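Local coordinates for bifunctional GH43-CE protein (Bacteroides eggerthii, PDB 6MLY) that probably degrades arabinoxylan-type polysaccharides, combining a family 43 glycoside hydrolase module, likely a beta-xylosidase, with a carbohydrate esterase module in a single chain, at residues V548-Y553 and V582-R587; M35-D40 and D256-R261; L352-G357 and A503-F508; H50-V55 and N335-N340. One frame throughout, in Å; residues are numbered along the deposited sequence.

Interaction 1 of 4, residues V548-Y553 and V582-R587; sequences VVVLIY and VSINHR
Val549, Leu551, Val582 and Ile584 tie strands 546-552 and 579-584 together through a parallel ladder of backbone hydrogen bonds. Val582 N reaches Val549 O (3.0 Å), Leu551 N reaches Val582 O (3.1 Å), and Ile584 N donates to Leu551 O (3.0 Å). Val550 pairs with Val582 and Leu551 with Ser583.

Apolar contacts run partly diagonally to this register: Val548 CG1 meets Val582 CG2 at 3.8 Å and Val550 CG1 meets Ile584 CG2 at 3.9 Å, while the far end of Ile584, CD1, meets Ile552 CG1 directly across, also at 3.9 Å.

Beyond the ladder the contact becomes aromatic and polar. Tyr553 has CG between its backbone N and carbonyl carbon (chi1 50°), which swings the ring across to residues 584-586 of the partner segment. There its OH accepts a nearly straight bond from His586 N (3.0 Å, 170°), and Ala559 O is a second partner of the same hydroxyl. The OH also lies over one face of the His586 imidazole, toward its rim; the two rings are almost parallel but slid apart, with centroids 4.7 Å from each other. Ile584 O sits at the edge of the tyrosine ring.

These are elements of a beta-alpha-beta unit in the alpha/beta-hydrolase fold of the esterase part. The connecting helix 563-577 packs on Leu551 and Ser583, while helix 596-610 touches Val582 and Ile552 on the other side of the sheet. Strand 621-627, which leads to a probable nucleophile elbow, pairs with strand 546-552 along its other edge.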
loop_
_atom_site.group_PDB
_atom_site.type_symbol
_atom_site.label_atom_id
_atom_site.label_comp_id
_atom_site.label_asym_id
_atom_site.label_seq_id
_atom_site.Cartn_x
_atom_site.Cartn_y
_atom_site.Cartn_z
ATOM N N VAL A 548 20.642 -8.042 -13.307
ATOM C CA VAL A 548 19.794 -6.852 -13.373
ATOM C C VAL A 548 19.594 -6.441 -14.835
ATOM O O VAL A 548 20.492 -6.619 -15.664
ATOM C CB VAL A 548 20.401 -5.695 -12.557
ATOM C CG1 VAL A 548 19.497 -4.472 -12.552
ATOM C CG2 VAL A 548 20.733 -6.121 -11.135
ATOM N N VAL A 549 18.409 -5.892 -15.133
ATOM C CA VAL A 549 18.171 -5.152 -16.372
ATOM C C VAL A 549 17.285 -3.942 -16.047
ATOM O O VAL A 549 16.225 -4.088 -15.435
ATOM C CB VAL A 549 17.562 -6.036 -17.482
ATOM C CG1 VAL A 549 17.171 -5.219 -18.710
ATOM C CG2 VAL A 549 18.492 -7.177 -17.881
ATOM N N VAL A 550 17.746 -2.762 -16.488
ATOM C CA VAL A 550 17.134 -1.452 -16.236
ATOM C C VAL A 550 16.191 -1.104 -17.396
ATOM O O VAL A 550 16.442 -1.489 -18.533
ATOM C CB VAL A 550 18.228 -0.379 -16.075
ATOM C CG1 VAL A 550 17.658 1.029 -15.983
ATOM C CG2 VAL A 550 19.125 -0.677 -14.886
ATOM N N LEU A 551 15.121 -0.361 -17.094
ATOM C CA LEU A 551 14.169 0.121 -18.095
ATOM C C LEU A 551 14.058 1.647 -17.995
ATOM O O LEU A 551 13.710 2.178 -16.931
ATOM C CB LEU A 551 12.792 -0.511 -17.858
ATOM C CG LEU A 551 12.759 -2.009 -17.555
ATOM C CD1 LEU A 551 11.330 -2.461 -17.288
ATOM C CD2 LEU A 551 13.359 -2.815 -18.698
ATOM N N ILE A 552 14.325 2.338 -19.109
ATOM C CA ILE A 552 14.029 3.763 -19.242
ATOM C C ILE A 552 12.871 3.924 -20.235
ATOM O O ILE A 552 12.715 3.135 -21.162
ATOM C CB ILE A 552 15.281 4.566 -19.647
ATOM C CG1 ILE A 552 16.490 4.184 -18.787
ATOM C CG2 ILE A 552 15.002 6.063 -19.599
ATOM C CD1 ILE A 552 17.727 5.009 -19.046
ATOM N N TYR A 553 12.059 4.960 -20.009
ATOM C CA TYR A 553 10.808 5.194 -20.721
ATOM C C TYR A 553 11.011 6.275 -21.784
ATOM O O TYR A 553 11.799 7.214 -21.602
ATOM C CB TYR A 553 9.707 5.636 -19.754
ATOM C CG TYR A 553 10.124 6.762 -18.842
ATOM C CD1 TYR A 553 10.036 8.087 -19.245
ATOM C CD2 TYR A 553 10.660 6.499 -17.594
ATOM C CE1 TYR A 553 10.449 9.122 -18.423
ATOM C CE2 TYR A 553 11.080 7.521 -16.763
ATOM C CZ TYR A 553 10.975 8.837 -17.175
ATOM O OH TYR A 553 11.391 9.842 -16.353
ATOM N N VAL A 582 14.513 -3.204 -13.088
ATOM C CA VAL A 582 14.629 -1.912 -12.405
ATOM C C VAL A 582 14.232 -0.803 -13.383
ATOM O O VAL A 582 15.091 -0.214 -14.024
ATOM C CB VAL A 582 16.053 -1.660 -11.865
ATOM C CG1 VAL A 582 16.159 -0.319 -11.152
ATOM C CG2 VAL A 582 16.540 -2.779 -10.958
ATOM N N SER A 583 12.935 -0.509 -13.488
ATOM C CA SER A 583 12.512 0.673 -14.229
ATOM C C SER A 583 12.820 1.920 -13.391
ATOM O O SER A 583 12.556 1.944 -12.188
ATOM C CB SER A 583 11.062 0.613 -14.621
ATOM O OG SER A 583 10.804 1.534 -15.674
ATOM N N ILE A 584 13.386 2.942 -14.041
ATOM C CA ILE A 584 13.870 4.141 -13.363
ATOM C C ILE A 584 13.156 5.368 -13.940
ATOM O O ILE A 584 12.616 5.313 -15.049
ATOM C CB ILE A 584 15.403 4.262 -13.492
ATOM C CG1 ILE A 584 15.836 4.660 -14.907
ATOM C CG2 ILE A 584 16.088 2.984 -13.032
ATOM C CD1 ILE A 584 17.316 4.935 -15.038
ATOM N N ASN A 585 13.179 6.462 -13.169
ATOM C CA ASN A 585 12.777 7.791 -13.628
ATOM C C ASN A 585 14.034 8.632 -13.893
ATOM O O ASN A 585 15.128 8.320 -13.416
ATOM C CB ASN A 585 11.858 8.507 -12.629
ATOM C CG ASN A 585 10.406 8.072 -12.689
ATOM O OD1 ASN A 585 9.946 7.487 -13.670
ATOM N ND2 ASN A 585 9.663 8.383 -11.640
ATOM N N HIS A 586 13.854 9.703 -14.669
ATOM C CA HIS A 586 14.863 10.730 -14.856
ATOM C C HIS A 586 14.175 12.098 -14.834
ATOM O O HIS A 586 13.002 12.204 -15.156
ATOM C CB HIS A 586 15.630 10.490 -16.161
ATOM C CG HIS A 586 14.794 10.639 -17.388
ATOM N ND1 HIS A 586 14.449 11.875 -17.899
ATOM C CD2 HIS A 586 14.236 9.720 -18.208
ATOM C CE1 HIS A 586 13.708 11.711 -18.978
ATOM N NE2 HIS A 586 13.565 10.397 -19.192
ATOM N N ARG A 587 14.924 13.139 -14.462
ATOM C CA ARG A 587 14.396 14.501 -14.418
ATOM C C ARG A 587 14.004 14.938 -15.836
ATOM O O ARG A 587 14.748 14.709 -16.791
ATOM C CB ARG A 587 15.429 15.457 -13.810
ATOM C CG ARG A 587 15.674 15.242 -12.323
ATOM C CD ARG A 587 16.810 16.101 -11.803
ATOM N NE ARG A 587 18.104 15.659 -12.298
ATOM C CZ ARG A 587 19.232 16.353 -12.195
ATOM N NH1 ARG A 587 19.208 17.599 -11.751
ATOM N NH2 ARG A 587 20.381 15.795 -12.536
#

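Interaction 2 of 4, residues M35-D40 and D256-R261; sequences MLRVGD and DTPDGR
Arg37 NE faces two oxygens of Asp256, with weak hydrogen bonds to the carboxylate OD1 (3.4 Å) and to the backbone O (3.2 Å). The straighter link of the salt bridge comes from the next nitrogen: Arg37 NH2 meets Asp256 OD2 at 3.1 Å and 170°. That oxygen lies close to the guanidinium plane but is approached from above the carboxylate plane, the two planar groups being turned 57° against each other. With CG opposite the backbone N (chi1 -178°) and a bend at chi3, the arginine chain stretches out from its strand and then turns its head along the partner loop.

Both segments belong to the family 43 module, a five-bladed beta-propeller in this family. Strand 34-38 is an outermost strand of one four-stranded sheet, and residues 257-260 form a type I turn between strands 250-256 and 262-269. The turn is braced from within by Thr257 OG1, which accepts Arg261 N at 2.8 Å.

The peptide link between Thr257 and Pro258 lies over one face of the Arg37 guanidinium, and Pro258 CD touches Arg37 CD at 3.8 Å. Arg37 NH1 turns back to its own segment, meeting a lone pair of Gly39 O in the carbonyl plane at 2.7 Å. Tyr42 of strand 41-45 packs against both Arg37 and Pro258.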
loop_
_atom_site.group_PDB
_atom_site.type_symbol
_atom_site.label_atom_id
_atom_site.label_comp_id
_atom_site.label_asym_id
_atom_site.label_seq_id
_atom_site.Cartn_x
_atom_site.Cartn_y
_atom_site.Cartn_z
ATOM N N MET A 35 -9.658 -1.484 29.148
ATOM C CA MET A 35 -9.160 -2.785 29.591
ATOM C C MET A 35 -9.557 -3.034 31.056
ATOM O O MET A 35 -9.709 -2.104 31.863
ATOM C CB MET A 35 -7.635 -2.837 29.459
ATOM C CG MET A 35 -7.054 -4.242 29.437
ATOM S SD MET A 35 -5.279 -4.232 29.060
ATOM C CE MET A 35 -5.344 -3.920 27.297
ATOM N N LEU A 36 -9.737 -4.313 31.391
ATOM C CA LEU A 36 -9.870 -4.721 32.770
ATOM C C LEU A 36 -9.449 -6.185 32.914
ATOM O O LEU A 36 -9.303 -6.914 31.915
ATOM C CB LEU A 36 -11.304 -4.483 33.270
ATOM C CG LEU A 36 -12.437 -5.176 32.513
ATOM C CD1 LEU A 36 -12.474 -6.672 32.792
ATOM C CD2 LEU A 36 -13.772 -4.556 32.879
ATOM N N ARG A 37 -9.238 -6.567 34.179
ATOM C CA ARG A 37 -8.906 -7.909 34.595
ATOM C C ARG A 37 -10.079 -8.467 35.401
ATOM O O ARG A 37 -10.788 -7.718 36.052
ATOM C CB ARG A 37 -7.631 -7.892 35.441
ATOM C CG ARG A 37 -7.170 -9.265 35.902
ATOM C CD ARG A 37 -5.736 -9.253 36.399
ATOM N NE ARG A 37 -5.615 -8.594 37.686
ATOM C CZ ARG A 37 -6.025 -9.130 38.830
ATOM N NH1 ARG A 37 -6.507 -10.361 38.835
ATOM N NH2 ARG A 37 -5.966 -8.436 39.953
ATOM N N VAL A 38 -10.279 -9.782 35.322
ATOM C CA VAL A 38 -11.233 -10.489 36.159
ATOM C C VAL A 38 -10.645 -11.876 36.432
ATOM O O VAL A 38 -10.844 -12.810 35.658
ATOM C CB VAL A 38 -12.632 -10.588 35.513
ATOM C CG1 VAL A 38 -13.663 -11.120 36.501
ATOM C CG2 VAL A 38 -13.101 -9.270 34.916
ATOM N N GLY A 39 -9.891 -11.979 37.523
ATOM C CA GLY A 39 -9.231 -13.201 37.889
ATOM C C GLY A 39 -7.944 -13.354 37.113
ATOM O O GLY A 39 -7.038 -12.535 37.262
ATOM N N ASP A 40 -7.906 -14.391 36.265
ATOM C CA ASP A 40 -6.763 -14.764 35.428
ATOM C C ASP A 40 -6.966 -14.248 33.995
ATOM O O ASP A 40 -6.040 -14.318 33.176
ATOM C CB ASP A 40 -6.558 -16.284 35.443
ATOM C CG ASP A 40 -5.996 -16.823 36.753
ATOM O OD1 ASP A 40 -6.693 -17.636 37.414
ATOM O OD2 ASP A 40 -4.863 -16.430 37.109
ATOM N N ASP A 256 -3.563 -4.245 36.163
ATOM C CA ASP A 256 -2.662 -4.946 37.056
ATOM C C ASP A 256 -2.676 -6.430 36.683
ATOM O O ASP A 256 -3.563 -6.878 35.965
ATOM C CB ASP A 256 -3.044 -4.712 38.521
ATOM C CG ASP A 256 -4.411 -5.248 38.929
ATOM O OD1 ASP A 256 -5.328 -5.267 38.073
ATOM O OD2 ASP A 256 -4.552 -5.633 40.112
ATOM N N THR A 257 -1.673 -7.162 37.174
ATOM C CA THR A 257 -1.581 -8.606 37.022
ATOM C C THR A 257 -1.887 -9.255 38.368
ATOM O O THR A 257 -1.654 -8.643 39.406
ATOM C CB THR A 257 -0.195 -9.026 36.507
ATOM O OG1 THR A 257 0.781 -8.674 37.489
ATOM C CG2 THR A 257 0.165 -8.387 35.184
ATOM N N PRO A 258 -2.390 -10.510 38.403
ATOM C CA PRO A 258 -2.668 -11.192 39.669
ATOM C C PRO A 258 -1.496 -11.180 40.667
ATOM O O PRO A 258 -1.731 -11.161 41.875
ATOM C CB PRO A 258 -3.024 -12.636 39.263
ATOM C CG PRO A 258 -2.666 -12.746 37.788
ATOM C CD PRO A 258 -2.733 -11.338 37.238
ATOM N N ASP A 259 -0.257 -11.181 40.162
ATOM C CA ASP A 259 0.943 -11.193 41.005
ATOM C C ASP A 259 1.367 -9.760 41.365
ATOM O O ASP A 259 2.303 -9.579 42.136
ATOM C CB ASP A 259 2.089 -11.958 40.337
ATOM C CG ASP A 259 2.597 -11.307 39.065
ATOM O OD1 ASP A 259 1.898 -11.412 38.037
ATOM O OD2 ASP A 259 3.678 -10.685 39.119
ATOM N N GLY A 260 0.693 -8.756 40.791
ATOM C CA GLY A 260 0.741 -7.382 41.297
ATOM C C GLY A 260 1.625 -6.452 40.477
ATOM O O GLY A 260 1.905 -5.337 40.916
ATOM N N ARG A 261 2.064 -6.895 39.292
ATOM C CA ARG A 261 2.791 -6.031 38.351
ATOM C C ARG A 261 1.792 -5.089 37.668
ATOM O O ARG A 261 0.677 -5.498 37.345
ATOM C CB ARG A 261 3.537 -6.859 37.298
ATOM C CG ARG A 261 4.746 -7.614 37.829
ATOM C CD ARG A 261 5.243 -8.630 36.820
ATOM N NE ARG A 261 4.254 -9.674 36.588
ATOM C CZ ARG A 261 4.236 -10.475 35.530
ATOM N NH1 ARG A 261 5.111 -10.307 34.552
ATOM N NH2 ARG A 261 3.332 -11.437 35.456
#

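Interaction 3 of 4, residues L352-G357 and A503-F508; sequences LRLTTG and ADFDYF
Leu352 and Phe505 are a hydrogen-bonded pair of the antiparallel strands 352-355 and 502-511, in one sheet of the concanavalin A-like beta-sandwich. Leu352 N meets Phe505 O at 2.8 Å and Phe505 N returns the bond to Leu352 O at 2.7 Å. The ladder stretches toward Leu354, whose N reaches Ala503 O only weakly.

The face carrying Leu352, Leu354, Ala503 and Phe505 is the closely packed one. Leu354 lays its CD1 branch against Phe505 CE2 (3.6 Å), the two side chains crossing at about a right angle, while Leu352 O lies at the ring edge, near its plane. Leu491, from strand 488-491 of the other sheet, covers Leu352 and Phe505, so this face belongs to the interior of the sandwich.

The face bearing Arg353 and Asp504 is more open, Arg353 being partly exposed, and here a salt bridge replaces apolar packing. The two side chains run alongside each other in the same direction, their guanidinium and carboxylate planes only 5° apart. Arg353 NE meets Asp504 OD1 on its syn side at 2.7 Å, and NH2 makes a weak, longer bond to OD2 at 3.4 Å. A bend at chi3 (-74°) of the arginine turns its NE edge to the acid. A leucine in place of Arg353 would probably leave the buried Asp504 carboxylate with one of its positive mates gone, resting more heavily on Arg348, which salt-bridges OD2.

At the far end of the pairing, Leu354 O accepts Ala503 N at 3.1 Å, nearly in line with its C=O, and also takes a hydrogen bond from Asn493 ND2.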
loop_
_atom_site.group_PDB
_atom_site.type_symbol
_atom_site.label_atom_id
_atom_site.label_comp_id
_atom_site.label_asym_id
_atom_site.label_seq_id
_atom_site.Cartn_x
_atom_site.Cartn_y
_atom_site.Cartn_z
ATOM N N LEU A 352 -18.406 -17.676 -0.451
ATOM C CA LEU A 352 -19.141 -16.456 -0.100
ATOM C C LEU A 352 -19.629 -15.803 -1.396
ATOM O O LEU A 352 -18.829 -15.604 -2.318
ATOM C CB LEU A 352 -18.207 -15.512 0.665
ATOM C CG LEU A 352 -18.641 -14.046 0.718
ATOM C CD1 LEU A 352 -19.854 -13.873 1.616
ATOM C CD2 LEU A 352 -17.502 -13.162 1.194
ATOM N N ARG A 353 -20.925 -15.477 -1.464
ATOM C CA ARG A 353 -21.516 -14.898 -2.672
ATOM C C ARG A 353 -22.109 -13.523 -2.347
ATOM O O ARG A 353 -23.203 -13.434 -1.789
ATOM C CB ARG A 353 -22.586 -15.823 -3.265
ATOM C CG ARG A 353 -23.283 -15.257 -4.496
ATOM C CD ARG A 353 -24.230 -16.241 -5.158
ATOM N NE ARG A 353 -23.506 -17.280 -5.876
ATOM C CZ ARG A 353 -24.057 -18.144 -6.721
ATOM N NH1 ARG A 353 -25.359 -18.126 -6.943
ATOM N NH2 ARG A 353 -23.300 -19.032 -7.338
ATOM N N LEU A 354 -21.379 -12.471 -2.735
ATOM C CA LEU A 354 -21.858 -11.092 -2.674
ATOM C C LEU A 354 -22.640 -10.794 -3.960
ATOM O O LEU A 354 -22.115 -10.976 -5.049
ATOM C CB LEU A 354 -20.663 -10.145 -2.520
ATOM C CG LEU A 354 -19.665 -10.504 -1.420
ATOM C CD1 LEU A 354 -18.493 -9.538 -1.412
ATOM C CD2 LEU A 354 -20.341 -10.530 -0.059
ATOM N N THR A 355 -23.898 -10.365 -3.812
ATOM C CA THR A 355 -24.773 -9.986 -4.921
ATOM C C THR A 355 -25.043 -8.479 -4.843
ATOM O O THR A 355 -25.029 -7.887 -3.766
ATOM C CB THR A 355 -26.071 -10.807 -4.904
ATOM O OG1 THR A 355 -25.721 -12.189 -4.987
ATOM C CG2 THR A 355 -27.023 -10.474 -6.033
ATOM N N THR A 356 -25.295 -7.876 -6.007
ATOM C CA THR A 356 -25.530 -6.442 -6.158
ATOM C C THR A 356 -26.990 -6.105 -5.815
ATOM O O THR A 356 -27.879 -6.945 -5.966
ATOM C CB THR A 356 -25.170 -6.012 -7.586
ATOM O OG1 THR A 356 -23.753 -6.125 -7.748
ATOM C CG2 THR A 356 -25.618 -4.606 -7.913
ATOM N N GLY A 357 -27.221 -4.866 -5.361
ATOM C CA GLY A 357 -28.570 -4.346 -5.102
ATOM C C GLY A 357 -28.835 -2.969 -5.702
ATOM O O GLY A 357 -29.996 -2.593 -5.878
ATOM N N ALA A 503 -20.706 -12.353 -7.477
ATOM C CA ALA A 503 -19.305 -12.748 -7.531
ATOM C C ALA A 503 -19.013 -13.687 -6.358
ATOM O O ALA A 503 -19.142 -13.292 -5.204
ATOM C CB ALA A 503 -18.423 -11.526 -7.474
ATOM N N ASP A 504 -18.634 -14.931 -6.657
ATOM C CA ASP A 504 -18.333 -15.903 -5.615
ATOM C C ASP A 504 -16.900 -15.665 -5.131
ATOM O O ASP A 504 -16.062 -15.231 -5.901
ATOM C CB ASP A 504 -18.525 -17.338 -6.110
ATOM C CG ASP A 504 -19.882 -17.597 -6.743
ATOM O OD1 ASP A 504 -20.842 -16.871 -6.394
ATOM O OD2 ASP A 504 -19.964 -18.515 -7.593
ATOM N N PHE A 505 -16.658 -15.928 -3.842
ATOM C CA PHE A 505 -15.318 -15.970 -3.255
ATOM C C PHE A 505 -15.124 -17.328 -2.573
ATOM O O PHE A 505 -15.884 -17.667 -1.658
ATOM C CB PHE A 505 -15.127 -14.864 -2.216
ATOM C CG PHE A 505 -15.185 -13.454 -2.746
ATOM C CD1 PHE A 505 -14.031 -12.698 -2.882
ATOM C CD2 PHE A 505 -16.396 -12.870 -3.082
ATOM C CE1 PHE A 505 -14.088 -11.392 -3.342
ATOM C CE2 PHE A 505 -16.449 -11.567 -3.553
ATOM C CZ PHE A 505 -15.295 -10.830 -3.684
ATOM N N ASP A 506 -14.123 -18.098 -3.025
ATOM C CA ASP A 506 -13.861 -19.431 -2.466
ATOM C C ASP A 506 -13.277 -19.285 -1.054
ATOM O O ASP A 506 -13.669 -20.020 -0.143
ATOM C CB ASP A 506 -12.936 -20.266 -3.359
ATOM C CG ASP A 506 -12.806 -21.721 -2.926
ATOM O OD1 ASP A 506 -13.713 -22.215 -2.213
ATOM O OD2 ASP A 506 -11.796 -22.352 -3.295
ATOM N N TYR A 507 -12.341 -18.337 -0.899
ATOM C CA TYR A 507 -11.612 -18.135 0.346
ATOM C C TYR A 507 -11.071 -16.701 0.432
ATOM O O TYR A 507 -10.987 -15.982 -0.563
ATOM C CB TYR A 507 -10.479 -19.162 0.481
ATOM C CG TYR A 507 -9.313 -18.987 -0.461
ATOM C CD1 TYR A 507 -8.288 -18.095 -0.187
ATOM C CD2 TYR A 507 -9.215 -19.739 -1.619
ATOM C CE1 TYR A 507 -7.208 -17.942 -1.044
ATOM C CE2 TYR A 507 -8.145 -19.597 -2.488
ATOM C CZ TYR A 507 -7.136 -18.695 -2.202
ATOM O OH TYR A 507 -6.083 -18.555 -3.065
ATOM N N PHE A 508 -10.740 -16.298 1.663
ATOM C CA PHE A 508 -9.822 -15.201 1.937
ATOM C C PHE A 508 -8.660 -15.775 2.750
ATOM O O PHE A 508 -8.868 -16.609 3.618
ATOM C CB PHE A 508 -10.518 -14.055 2.677
ATOM C CG PHE A 508 -9.592 -12.984 3.198
ATOM C CD1 PHE A 508 -9.293 -11.864 2.437
ATOM C CD2 PHE A 508 -9.012 -13.095 4.452
ATOM C CE1 PHE A 508 -8.436 -10.883 2.915
ATOM C CE2 PHE A 508 -8.158 -12.114 4.930
ATOM C CZ PHE A 508 -7.867 -11.011 4.159
#

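Interaction 4 of 4, residues H50-V55 and N335-N340; sequences HMSPGV and NHNPDN
His50 and His336 set their imidazoles in a near-parallel but slid pair, planes 26° apart and centroids 5.4 Å from each other, so that the rings barely overlap. The closest side-chain approach of the two is from His336 CE1, which comes obliquely against His50 CB at 3.8 Å. Tyr91 makes an edge-to-face contact with each of the two rings. At the edge of the His336 ring, in its plane, stands Asn335 OD1: His336 ND1 donates to it at 3.1 Å and 166°, from above the amide plane. The same oxygen approaches His50 CD2 (3.5 Å) obliquely, and Asn335 ND2 is held by Tyr91 OH.

Met51 and Asn335 form a single antiparallel, non-hydrogen-bonded pair. His336 N makes a weak bond to His50 O (3.1 Å). Farther along, chi1 of 162° turns Ser52 OG toward Pro338, 3.3 Å from its CD, and the hydroxyl bonds to Asp74 O. Strand 51-52 of the glycosidase module thereby extends a sheet of the concanavalin A-like domain along strand 333-335, so the contact is a seam between the two.

Replacing His336 by an alanine is likely to leave Asn335 OD1 without its donor, Thr90 N without its acceptor and a gap beside His50.

The proton pattern follows from these partners. Since Thr90 N can only donate, His336 NE2 presumably accepts while ND1 carries hydrogen; Gly92 N likewise donates to His50 ND1. Both rings are therefore consistent with neutral imidazoles, His336 in its ND1-H form and His50 in its NE2-H form.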
loop_
_atom_site.group_PDB
_atom_site.type_symbol
_atom_site.label_atom_id
_atom_site.label_comp_id
_atom_site.label_asym_id
_atom_site.label_seq_id
_atom_site.Cartn_x
_atom_site.Cartn_y
_atom_site.Cartn_z
ATOM N N HIS A 50 -17.395 3.135 12.217
ATOM C CA HIS A 50 -18.492 2.977 11.263
ATOM C C HIS A 50 -18.625 1.521 10.797
ATOM O O HIS A 50 -19.443 1.240 9.930
ATOM C CB HIS A 50 -18.292 3.915 10.067
ATOM C CG HIS A 50 -16.974 3.727 9.398
ATOM N ND1 HIS A 50 -15.922 4.591 9.602
ATOM C CD2 HIS A 50 -16.516 2.751 8.589
ATOM C CE1 HIS A 50 -14.877 4.173 8.928
ATOM N NE2 HIS A 50 -15.215 3.047 8.294
ATOM N N MET A 51 -17.832 0.609 11.371
ATOM C CA MET A 51 -17.915 -0.812 11.039
ATOM C C MET A 51 -19.128 -1.450 11.729
ATOM O O MET A 51 -19.608 -0.973 12.752
ATOM C CB MET A 51 -16.651 -1.566 11.465
ATOM C CG MET A 51 -15.370 -1.009 10.878
ATOM S SD MET A 51 -15.387 -0.828 9.069
ATOM C CE MET A 51 -15.040 -2.513 8.572
ATOM N N SER A 52 -19.584 -2.562 11.147
ATOM C CA SER A 52 -20.708 -3.347 11.612
ATOM C C SER A 52 -20.334 -4.827 11.533
ATOM O O SER A 52 -20.065 -5.322 10.438
ATOM C CB SER A 52 -21.934 -3.035 10.787
ATOM O OG SER A 52 -22.924 -4.046 10.918
ATOM N N PRO A 53 -20.313 -5.537 12.675
ATOM C CA PRO A 53 -20.718 -5.068 13.994
ATOM C C PRO A 53 -19.737 -4.087 14.661
ATOM O O PRO A 53 -18.641 -3.840 14.127
ATOM C CB PRO A 53 -20.810 -6.357 14.824
ATOM C CG PRO A 53 -19.779 -7.253 14.208
ATOM C CD PRO A 53 -19.883 -6.942 12.730
ATOM N N GLY A 54 -20.158 -3.551 15.824
ATOM C CA GLY A 54 -19.490 -2.444 16.529
ATOM C C GLY A 54 -19.015 -2.820 17.924
ATOM O O GLY A 54 -19.478 -3.799 18.507
ATOM N N VAL A 55 -18.092 -2.002 18.454
ATOM C CA VAL A 55 -17.460 -2.151 19.783
ATOM C C VAL A 55 -16.999 -3.596 19.964
ATOM O O VAL A 55 -17.655 -4.382 20.642
ATOM C CB VAL A 55 -18.386 -1.703 20.935
ATOM C CG1 VAL A 55 -17.617 -1.553 22.241
ATOM C CG2 VAL A 55 -19.131 -0.415 20.616
ATOM N N ASN A 335 -18.343 -2.722 6.160
ATOM C CA ASN A 335 -18.283 -1.269 6.066
ATOM C C ASN A 335 -19.719 -0.733 6.086
ATOM O O ASN A 335 -20.470 -0.955 5.128
ATOM C CB ASN A 335 -17.550 -0.821 4.799
ATOM C CG ASN A 335 -17.595 0.675 4.565
ATOM O OD1 ASN A 335 -17.556 1.465 5.508
ATOM N ND2 ASN A 335 -17.645 1.070 3.301
ATOM N N HIS A 336 -20.084 -0.045 7.178
ATOM C CA HIS A 336 -21.439 0.455 7.402
ATOM C C HIS A 336 -22.403 -0.736 7.493
ATOM O O HIS A 336 -21.969 -1.890 7.481
ATOM C CB HIS A 336 -21.837 1.469 6.317
ATOM C CG HIS A 336 -21.319 2.851 6.536
ATOM N ND1 HIS A 336 -19.975 3.161 6.460
ATOM C CD2 HIS A 336 -21.962 4.011 6.789
ATOM C CE1 HIS A 336 -19.811 4.450 6.679
ATOM N NE2 HIS A 336 -21.016 4.993 6.882
ATOM N N ASN A 337 -23.704 -0.442 7.604
ATOM C CA ASN A 337 -24.729 -1.462 7.781
ATOM C C ASN A 337 -24.817 -2.340 6.538
ATOM O O ASN A 337 -25.088 -1.845 5.446
ATOM C CB ASN A 337 -26.100 -0.858 8.088
ATOM C CG ASN A 337 -26.172 -0.275 9.478
ATOM O OD1 ASN A 337 -25.212 -0.369 10.238
ATOM N ND2 ASN A 337 -27.300 0.331 9.814
ATOM N N PRO A 338 -24.628 -3.673 6.676
ATOM C CA PRO A 338 -24.741 -4.579 5.537
ATOM C C PRO A 338 -26.198 -4.706 5.074
ATOM O O PRO A 338 -27.109 -4.522 5.880
ATOM C CB PRO A 338 -24.231 -5.919 6.090
ATOM C CG PRO A 338 -24.519 -5.843 7.571
ATOM C CD PRO A 338 -24.330 -4.385 7.930
ATOM N N ASP A 339 -26.390 -4.994 3.783
ATOM C CA ASP A 339 -27.660 -5.478 3.265
ATOM C C ASP A 339 -27.605 -7.010 3.300
ATOM O O ASP A 339 -27.013 -7.633 2.429
ATOM C CB ASP A 339 -27.937 -4.904 1.872
ATOM C CG ASP A 339 -29.298 -5.259 1.297
ATOM O OD1 ASP A 339 -30.009 -6.068 1.925
ATOM O OD2 ASP A 339 -29.633 -4.726 0.215
ATOM N N ASN A 340 -28.225 -7.601 4.330
ATOM C CA ASN A 340 -28.071 -9.022 4.656
ATOM C C ASN A 340 -28.848 -9.901 3.664
ATOM O O ASN A 340 -28.709 -11.124 3.695
ATOM C CB ASN A 340 -28.482 -9.317 6.102
ATOM C CG ASN A 340 -27.523 -8.740 7.123
ATOM O OD1 ASN A 340 -26.319 -8.693 6.893
ATOM N ND2 ASN A 340 -28.043 -8.310 8.264
#

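Overall arrangement
Along the chain, interactions 2 and 4 open in the glycosidase module and their segments alternate; interaction 3 follows, and interaction 1 comes last. Interaction 2 lies within the propeller, interaction 3 within one sheet of the concanavalin A-like sandwich, and interaction 4 bridges the two modules by attaching strand 51-52 to the other sandwich sheet. Interactions 3 and 4 are neighbours, with centres about 17 Å apart and nearest atoms about 5 Å apart, whereas the centres of 2 and 4 are about 32 Å apart. Interaction 1 stands off in the alpha/beta-hydrolase part, its centre at least 39 Å from the others, consistent with an esterase folded separately from the glycosidase and its companion sandwich.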